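Local coordinates for periplasmic sugar-binding domain protein (Pseudomonas fluorescens Pf-5, PDB 3H75), which probably binds a carbohydrate in the periplasm, as a two-domain solute-binding protein of the type I periplasmic binding protein family, at residues A[157-168]-A[181-189]; A[24-34]-A[311-320]. One frame throughout, in Å; residues are numbered along the deposited sequence.

In the fold
Along the chain contact 1 is nested inside contact 2: 24-34 comes first, then 157-168 and 181-189, and 311-320 last. The centres lie about 30 Å apart, on opposite sides of the chain's centre, and the nearest atoms about 15 Å apart. Each belongs to a different half of a two-domain alpha/beta protein. Contact 1 packs helix 158-173 against the end of strand 177-184, at the margin of the mixed sheet, while helix 17-33 of contact 2 follows strand 5-10 of the parallel sheet. Contact 2 brings a late part of the chain onto the first helix, joining sequence-distant parts of one lobe, whereas contact 1 is local to one beta-alpha-beta unit of the other.

Contact 1 of 2, residues A[157-168]-A[181-189]. With SO4 (sulfate ion), chain B.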
# COMPACT_ATOMS: atom_id res chain seq x y z
N THR A 157 -6.02 1.63 11.03
CA THR A 157 -5.33 2.28 9.92
C THR A 157 -6.21 2.55 8.70
O THR A 157 -7.11 1.77 8.39
CB THR A 157 -4.11 1.45 9.46
OG1 THR A 157 -4.57 0.26 8.79
CG2 THR A 157 -3.25 1.05 10.65
N PRO A 158 -5.95 3.66 8.01
CA PRO A 158 -6.73 4.01 6.82
C PRO A 158 -6.60 2.98 5.69
O PRO A 158 -7.55 2.74 4.95
CB PRO A 158 -6.21 5.40 6.44
CG PRO A 158 -4.85 5.46 7.10
CD PRO A 158 -5.08 4.78 8.41
N ALA A 159 -5.43 2.36 5.56
CA ALA A 159 -5.24 1.36 4.51
C ALA A 159 -6.23 0.22 4.73
O ALA A 159 -6.86 -0.26 3.78
CB ALA A 159 -3.82 0.82 4.54
N ALA A 160 -6.38 -0.20 5.98
CA ALA A 160 -7.31 -1.27 6.30
C ALA A 160 -8.74 -0.79 6.11
O ALA A 160 -9.56 -1.47 5.49
CB ALA A 160 -7.10 -1.74 7.74
N GLN A 161 -9.05 0.39 6.65
CA GLN A 161 -10.40 0.94 6.54
C GLN A 161 -10.85 1.12 5.10
O GLN A 161 -11.97 0.75 4.73
CB GLN A 161 -10.49 2.29 7.27
CG GLN A 161 -10.10 2.23 8.73
CD GLN A 161 -10.15 3.60 9.38
OE1 GLN A 161 -9.68 4.58 8.81
NE2 GLN A 161 -10.71 3.67 10.58
N LEU A 162 -9.98 1.71 4.27
CA LEU A 162 -10.31 1.95 2.87
C LEU A 162 -10.46 0.66 2.08
O LEU A 162 -11.38 0.54 1.27
CB LEU A 162 -9.24 2.84 2.23
CG LEU A 162 -9.24 4.30 2.71
CD1 LEU A 162 -8.03 5.03 2.14
CD2 LEU A 162 -10.54 4.97 2.28
N ARG A 163 -9.57 -0.30 2.30
CA ARG A 163 -9.70 -1.55 1.57
C ARG A 163 -10.97 -2.27 2.00
O ARG A 163 -11.66 -2.86 1.16
CB ARG A 163 -8.45 -2.42 1.79
CG ARG A 163 -7.24 -1.79 1.12
CD ARG A 163 -5.94 -2.51 1.42
NE ARG A 163 -4.81 -1.64 1.07
CZ ARG A 163 -3.54 -1.90 1.35
NH1 ARG A 163 -3.19 -3.01 1.98
NH2 ARG A 163 -2.61 -1.00 1.04
N GLU A 164 -11.31 -2.19 3.28
CA GLU A 164 -12.53 -2.83 3.76
C GLU A 164 -13.75 -2.13 3.17
O GLU A 164 -14.75 -2.78 2.84
CB GLU A 164 -12.64 -2.78 5.29
CG GLU A 164 -13.82 -3.59 5.81
CD GLU A 164 -13.96 -3.56 7.31
OE1 GLU A 164 -12.92 -3.48 8.01
OE2 GLU A 164 -15.11 -3.64 7.81
N ARG A 165 -13.69 -0.81 3.03
CA ARG A 165 -14.82 -0.08 2.46
C ARG A 165 -15.07 -0.60 1.05
O ARG A 165 -16.22 -0.80 0.65
CB ARG A 165 -14.53 1.43 2.42
CG ARG A 165 -15.53 2.24 1.60
CD ARG A 165 -16.96 2.10 2.12
NE ARG A 165 -17.91 2.79 1.24
CZ ARG A 165 -19.23 2.71 1.35
NH1 ARG A 165 -19.77 1.97 2.32
NH2 ARG A 165 -20.01 3.37 0.51
N GLY A 166 -14.00 -0.84 0.30
CA GLY A 166 -14.13 -1.36 -1.06
C GLY A 166 -14.77 -2.73 -1.03
O GLY A 166 -15.64 -3.04 -1.84
N LEU A 167 -14.32 -3.56 -0.09
CA LEU A 167 -14.88 -4.90 0.07
C LEU A 167 -16.38 -4.81 0.35
O LEU A 167 -17.18 -5.53 -0.25
CB LEU A 167 -14.19 -5.63 1.23
CG LEU A 167 -14.86 -6.91 1.74
CD1 LEU A 167 -14.81 -7.98 0.65
CD2 LEU A 167 -14.15 -7.39 3.02
N ARG A 168 -16.76 -3.93 1.28
CA ARG A 168 -18.16 -3.76 1.64
C ARG A 168 -19.00 -3.32 0.44
O ARG A 168 -20.14 -3.75 0.30
CB ARG A 168 -18.31 -2.72 2.76
CG ARG A 168 -17.63 -3.12 4.07
CD ARG A 168 -18.33 -4.28 4.77
NE ARG A 168 -17.65 -4.66 6.00
CZ ARG A 168 -18.04 -5.65 6.80
NH1 ARG A 168 -19.12 -6.35 6.51
NH2 ARG A 168 -17.33 -5.95 7.89
N GLN A 181 -17.06 -14.21 8.27
CA GLN A 181 -16.29 -13.54 9.30
C GLN A 181 -15.17 -12.70 8.71
O GLN A 181 -14.52 -13.10 7.74
CB GLN A 181 -15.66 -14.57 10.24
CG GLN A 181 -15.16 -14.00 11.54
CD GLN A 181 -15.95 -14.52 12.72
OE1 GLN A 181 -15.86 -15.70 13.07
NE2 GLN A 181 -16.74 -13.65 13.34
N LEU A 182 -14.96 -11.53 9.29
CA LEU A 182 -13.87 -10.66 8.90
C LEU A 182 -13.06 -10.50 10.17
O LEU A 182 -13.60 -10.09 11.20
CB LEU A 182 -14.38 -9.29 8.42
CG LEU A 182 -13.28 -8.27 8.07
CD1 LEU A 182 -13.78 -7.29 7.02
CD2 LEU A 182 -12.84 -7.53 9.32
N VAL A 183 -11.79 -10.85 10.12
CA VAL A 183 -10.93 -10.71 11.29
C VAL A 183 -9.80 -9.76 10.98
O VAL A 183 -9.52 -9.46 9.82
CB VAL A 183 -10.35 -12.08 11.74
CG1 VAL A 183 -11.47 -12.98 12.22
CG2 VAL A 183 -9.58 -12.73 10.60
N TYR A 184 -9.15 -9.26 12.02
CA TYR A 184 -8.05 -8.34 11.85
C TYR A 184 -6.74 -9.07 12.09
O TYR A 184 -6.39 -9.39 13.23
CB TYR A 184 -8.23 -7.15 12.80
CG TYR A 184 -9.37 -6.26 12.35
CD1 TYR A 184 -9.21 -5.40 11.26
CD2 TYR A 184 -10.63 -6.34 12.94
CE1 TYR A 184 -10.28 -4.65 10.77
CE2 TYR A 184 -11.71 -5.60 12.45
CZ TYR A 184 -11.52 -4.76 11.36
OH TYR A 184 -12.59 -4.05 10.84
N GLY A 185 -6.04 -9.36 11.00
CA GLY A 185 -4.78 -10.06 11.07
C GLY A 185 -3.59 -9.16 11.32
O GLY A 185 -2.46 -9.63 11.40
N GLU A 186 -3.84 -7.85 11.40
CA GLU A 186 -2.80 -6.86 11.68
C GLU A 186 -1.62 -6.89 10.72
O GLU A 186 -0.49 -6.60 11.12
CB GLU A 186 -2.28 -7.03 13.11
CG GLU A 186 -3.36 -7.43 14.11
CD GLU A 186 -2.85 -7.50 15.54
OE1 GLU A 186 -1.75 -8.05 15.76
OE2 GLU A 186 -3.56 -7.01 16.44
N TRP A 187 -1.88 -7.24 9.45
CA TRP A 187 -0.85 -7.32 8.41
C TRP A 187 0.13 -8.47 8.66
O TRP A 187 1.07 -8.65 7.89
CB TRP A 187 -0.02 -6.03 8.32
CG TRP A 187 -0.78 -4.74 8.20
CD1 TRP A 187 -0.61 -3.62 8.96
CD2 TRP A 187 -1.79 -4.42 7.23
NE1 TRP A 187 -1.44 -2.61 8.53
CE2 TRP A 187 -2.18 -3.08 7.47
CE3 TRP A 187 -2.40 -5.13 6.19
CZ2 TRP A 187 -3.15 -2.44 6.70
CZ3 TRP A 187 -3.37 -4.48 5.43
CH2 TRP A 187 -3.73 -3.15 5.68
N ASN A 188 -0.12 -9.24 9.72
CA ASN A 188 0.78 -10.32 10.14
C ASN A 188 0.47 -11.72 9.61
O ASN A 188 -0.64 -12.23 9.78
CB ASN A 188 0.82 -10.33 11.67
CG ASN A 188 1.88 -11.24 12.23
OD1 ASN A 188 1.75 -12.46 12.19
ND2 ASN A 188 2.94 -10.65 12.78
N ARG A 189 1.47 -12.33 8.98
CA ARG A 189 1.34 -13.66 8.39
C ARG A 189 1.03 -14.78 9.38
O ARG A 189 0.08 -15.55 9.17
CB ARG A 189 2.60 -14.00 7.60
CG ARG A 189 2.56 -15.35 6.90
CD ARG A 189 3.74 -15.49 5.96
NE ARG A 189 3.74 -16.77 5.26
CZ ARG A 189 4.55 -17.06 4.25
NH1 ARG A 189 5.42 -16.15 3.81
NH2 ARG A 189 4.49 -18.24 3.66
S SO4 B . 0.23 0.52 7.31
O1 SO4 B . -0.97 0.59 6.46
O2 SO4 B . 1.18 -0.45 6.73
O3 SO4 B . 0.85 1.86 7.34
O4 SO4 B . -0.16 0.10 8.67
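Two groups grip the carboxylate of Glu164: the Tyr184 hydroxyl donates a hydrogen bond to OE1 (OH to OE1 2.9 Å), on its syn lone pair, while Arg168 meets OE2 side-on with NE and NH2 in a salt bridge (NH2 to OE2 3.2 Å). This pairs helix 158-168 with strand 181-184 inside a beta-alpha-beta crossover, almost antiparallel at 168°. With CG anti to the backbone N (chi1 -173°) and the chain extended beyond it, Glu164 reaches toward the strand, and its CD lies 3.7 Å from Leu182 CD1. Replacing it with an alanine would probably leave the Tyr184 hydroxyl without this acceptor and the Arg168 guanidinium free to swing. Leu167 CD2 approaches the same Leu182 methyl. At the helix start the Trp187 indole lies beside Ala159 and Ala160, its edge toward Ala160 N. Arg163 NH1 comes 3.7 Å from Trp187 CH2, planes 60° apart; this arginine is held mainly by Asp122, and NH1 also bonds Ala212 O. Thr157 OG1, bonded to Leu154 O, accepts weakly from Ala160 N as N-cap. A sulfate, probably from the crystallisation liquor and also bonded by Trp19 and Arg44, receives a weak bond from Trp187, NE1 to sulfate O4 3.0 Å.

Contact 2 of 2, residues A[24-34]-A[311-320]; sequences QFMQAAARDLG and DQVGTRVDFR
Phe319 drives its side chain into helix 24-33 as a knob among Phe25, Ala28, Ala29 and Asp32. Phe319 CB starts beside Leu33, 4.0 Å from Leu33 CG, and close to the Asp32 carboxylate. CG lies near Ala29 CA and CB. Farther out, CD1 meets the Ala29 methyl, and Phe319 CD2 comes to 3.4 Å from Ala29 CA. CE1 touches both Ala29 CB and Phe25 CE2, whereas CE2 rests near Ala29 N. At the tip, Phe319 CZ comes 3.6 Å from Phe25 CZ. The Ala29 methyl thus stands almost on the ring normal, a CH-pi contact with CB 3.5 Å from the Phe319 centroid, and Val317 CG1 covers the opposite face. The two methyls, over opposite faces, fix the turn of the ring, and its far edge points into the face of Phe25 in a T-shaped pair with planes at 73°. Phe25 takes CG anti to its N (chi1 -165°), a turn that also carries CD1 to 3.7 Å from Gly314 CA and CE1 to Val317 CG2.

Gly314 allows this close approach: a CB there would run into Ala28 CB. At the helix end Asp32 OD2 accepts from Arg320 N at 2.7 Å in a nearly straight bond (169°), tying the side chain of one segment to the backbone of the other. Asp318 OD1 sits 3.9 Å from Asp32 OD2, a close pair of like charges. At the other end Asp311 lies against the aliphatic part of Gln24, while its OD1 bonds Ser21. Leu340 and Trp268 add to the surroundings of Phe25, and Val271 touches Phe319. The Phe319 knob and the close approach at Gly314 together lay a late 3-10 turn and the start of helix 319-322 over the first helix of the Rossmann-like alpha/beta lobe of a type I periplasmic binding protein.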
# COMPACT_ATOMS: atom_id res chain seq x y z
N GLN A 24 13.26 1.26 -0.48
CA GLN A 24 14.23 1.06 -1.55
C GLN A 24 13.87 1.85 -2.80
O GLN A 24 14.75 2.38 -3.48
CB GLN A 24 14.38 -0.42 -1.88
CG GLN A 24 14.89 -1.26 -0.72
CD GLN A 24 16.22 -0.75 -0.18
OE1 GLN A 24 17.24 -0.78 -0.87
NE2 GLN A 24 16.21 -0.28 1.07
N PHE A 25 12.58 1.92 -3.12
CA PHE A 25 12.14 2.66 -4.29
C PHE A 25 12.43 4.15 -4.07
O PHE A 25 12.89 4.84 -4.98
CB PHE A 25 10.64 2.45 -4.54
CG PHE A 25 10.18 2.88 -5.91
CD1 PHE A 25 10.54 2.14 -7.04
CD2 PHE A 25 9.41 4.03 -6.08
CE1 PHE A 25 10.13 2.55 -8.32
CE2 PHE A 25 9.01 4.44 -7.35
CZ PHE A 25 9.37 3.69 -8.47
N MSE A 26 12.17 4.63 -2.86
CA MSE A 26 12.43 6.03 -2.53
C MSE A 26 13.92 6.34 -2.62
O MSE A 26 14.31 7.39 -3.13
CB MSE A 26 11.97 6.35 -1.11
CG MSE A 26 10.47 6.41 -0.92
SE MSE A 26 10.03 6.87 0.92
CE MSE A 26 10.49 8.75 0.87
N GLN A 27 14.75 5.44 -2.11
CA GLN A 27 16.19 5.66 -2.14
C GLN A 27 16.70 5.76 -3.58
O GLN A 27 17.59 6.56 -3.87
CB GLN A 27 16.92 4.55 -1.37
CG GLN A 27 16.50 4.50 0.08
CD GLN A 27 17.33 3.55 0.91
OE1 GLN A 27 17.56 2.41 0.51
NE2 GLN A 27 17.77 4.01 2.07
N ALA A 28 16.11 4.96 -4.47
CA ALA A 28 16.51 5.01 -5.87
C ALA A 28 16.15 6.40 -6.40
O ALA A 28 16.92 7.02 -7.12
CB ALA A 28 15.78 3.93 -6.66
N ALA A 29 14.97 6.88 -6.02
CA ALA A 29 14.51 8.20 -6.46
C ALA A 29 15.39 9.30 -5.87
O ALA A 29 15.73 10.26 -6.56
CB ALA A 29 13.06 8.41 -6.05
N ALA A 30 15.76 9.16 -4.60
CA ALA A 30 16.60 10.15 -3.93
C ALA A 30 17.95 10.28 -4.61
O ALA A 30 18.46 11.38 -4.80
CB ALA A 30 16.78 9.78 -2.46
N ARG A 31 18.54 9.14 -4.98
CA ARG A 31 19.84 9.16 -5.65
C ARG A 31 19.76 9.83 -7.01
O ARG A 31 20.62 10.65 -7.36
CB ARG A 31 20.37 7.73 -5.82
CG ARG A 31 20.81 7.06 -4.52
CD ARG A 31 21.58 5.77 -4.81
NE ARG A 31 20.74 4.73 -5.38
CZ ARG A 31 19.91 3.96 -4.68
NH1 ARG A 31 19.81 4.12 -3.37
NH2 ARG A 31 19.19 3.03 -5.29
N ASP A 32 18.73 9.50 -7.78
CA ASP A 32 18.56 10.05 -9.11
C ASP A 32 18.19 11.54 -9.09
O ASP A 32 18.59 12.29 -9.98
CB ASP A 32 17.49 9.26 -9.87
CG ASP A 32 17.49 9.55 -11.36
OD1 ASP A 32 18.57 9.46 -11.99
OD2 ASP A 32 16.41 9.86 -11.91
N LEU A 33 17.44 11.95 -8.07
CA LEU A 33 17.00 13.34 -7.94
C LEU A 33 17.97 14.25 -7.18
O LEU A 33 17.76 15.46 -7.11
CB LEU A 33 15.63 13.38 -7.26
CG LEU A 33 14.48 12.71 -8.01
CD1 LEU A 33 13.28 12.55 -7.09
CD2 LEU A 33 14.12 13.53 -9.23
N GLY A 34 19.02 13.66 -6.62
CA GLY A 34 19.99 14.45 -5.88
C GLY A 34 19.43 14.99 -4.58
O GLY A 34 19.71 16.13 -4.19
N ASP A 311 13.76 -5.48 -5.27
CA ASP A 311 13.98 -4.10 -4.86
C ASP A 311 15.00 -3.33 -5.70
O ASP A 311 15.43 -2.23 -5.34
CB ASP A 311 14.35 -4.05 -3.37
CG ASP A 311 13.18 -4.42 -2.47
OD1 ASP A 311 12.06 -4.62 -3.00
OD2 ASP A 311 13.37 -4.50 -1.24
N GLN A 312 15.37 -3.92 -6.83
CA GLN A 312 16.29 -3.26 -7.75
C GLN A 312 15.45 -2.59 -8.83
O GLN A 312 15.97 -1.89 -9.69
CB GLN A 312 17.25 -4.28 -8.38
CG GLN A 312 18.14 -5.02 -7.39
CD GLN A 312 19.19 -4.13 -6.75
OE1 GLN A 312 19.79 -4.49 -5.74
NE2 GLN A 312 19.42 -2.97 -7.35
N VAL A 313 14.13 -2.80 -8.77
CA VAL A 313 13.24 -2.24 -9.78
C VAL A 313 13.33 -0.72 -9.91
O VAL A 313 13.19 -0.18 -11.01
CB VAL A 313 11.77 -2.67 -9.53
CG1 VAL A 313 11.22 -2.00 -8.27
CG2 VAL A 313 10.92 -2.33 -10.74
N GLY A 314 13.57 -0.02 -8.81
CA GLY A 314 13.65 1.43 -8.87
C GLY A 314 14.79 1.95 -9.73
O GLY A 314 14.71 3.06 -10.27
N THR A 315 15.84 1.15 -9.88
CA THR A 315 16.99 1.54 -10.68
C THR A 315 16.67 1.70 -12.16
O THR A 315 17.41 2.35 -12.90
CB THR A 315 18.13 0.51 -10.55
OG1 THR A 315 17.71 -0.75 -11.08
CG2 THR A 315 18.52 0.33 -9.09
N ARG A 316 15.55 1.13 -12.60
CA ARG A 316 15.15 1.23 -14.00
C ARG A 316 14.20 2.39 -14.27
O ARG A 316 13.68 2.54 -15.38
CB ARG A 316 14.49 -0.08 -14.45
CG ARG A 316 15.43 -1.27 -14.47
CD ARG A 316 14.69 -2.55 -14.80
NE ARG A 316 13.99 -2.48 -16.09
CZ ARG A 316 14.59 -2.31 -17.26
NH1 ARG A 316 15.91 -2.19 -17.32
NH2 ARG A 316 13.88 -2.26 -18.37
N VAL A 317 13.98 3.22 -13.25
CA VAL A 317 13.09 4.36 -13.38
C VAL A 317 13.87 5.66 -13.52
O VAL A 317 14.78 5.93 -12.74
CB VAL A 317 12.14 4.47 -12.17
CG1 VAL A 317 11.21 5.65 -12.33
CG2 VAL A 317 11.35 3.18 -12.02
N ASP A 318 13.51 6.46 -14.52
CA ASP A 318 14.18 7.73 -14.73
C ASP A 318 13.41 8.81 -13.99
O ASP A 318 12.59 9.52 -14.57
CB ASP A 318 14.24 8.05 -16.23
CG ASP A 318 14.81 9.43 -16.50
OD1 ASP A 318 15.73 9.85 -15.77
OD2 ASP A 318 14.34 10.09 -17.46
N PHE A 319 13.68 8.92 -12.70
CA PHE A 319 13.01 9.90 -11.85
C PHE A 319 13.26 11.34 -12.28
O PHE A 319 12.32 12.13 -12.39
CB PHE A 319 13.44 9.70 -10.40
CG PHE A 319 12.98 8.39 -9.81
CD1 PHE A 319 11.66 8.23 -9.39
CD2 PHE A 319 13.85 7.33 -9.68
CE1 PHE A 319 11.22 7.02 -8.85
CE2 PHE A 319 13.43 6.11 -9.14
CZ PHE A 319 12.11 5.96 -8.72
N ARG A 320 14.52 11.69 -12.52
CA ARG A 320 14.83 13.06 -12.93
C ARG A 320 14.02 13.40 -14.17
O ARG A 320 13.60 14.54 -14.36
CB ARG A 320 16.33 13.20 -13.22
CG ARG A 320 16.76 14.64 -13.48
CD ARG A 320 18.27 14.76 -13.62
NE ARG A 320 18.97 14.45 -12.37
CZ ARG A 320 18.90 15.18 -11.27
NH1 ARG A 320 18.16 16.29 -11.24
NH2 ARG A 320 19.57 14.82 -10.18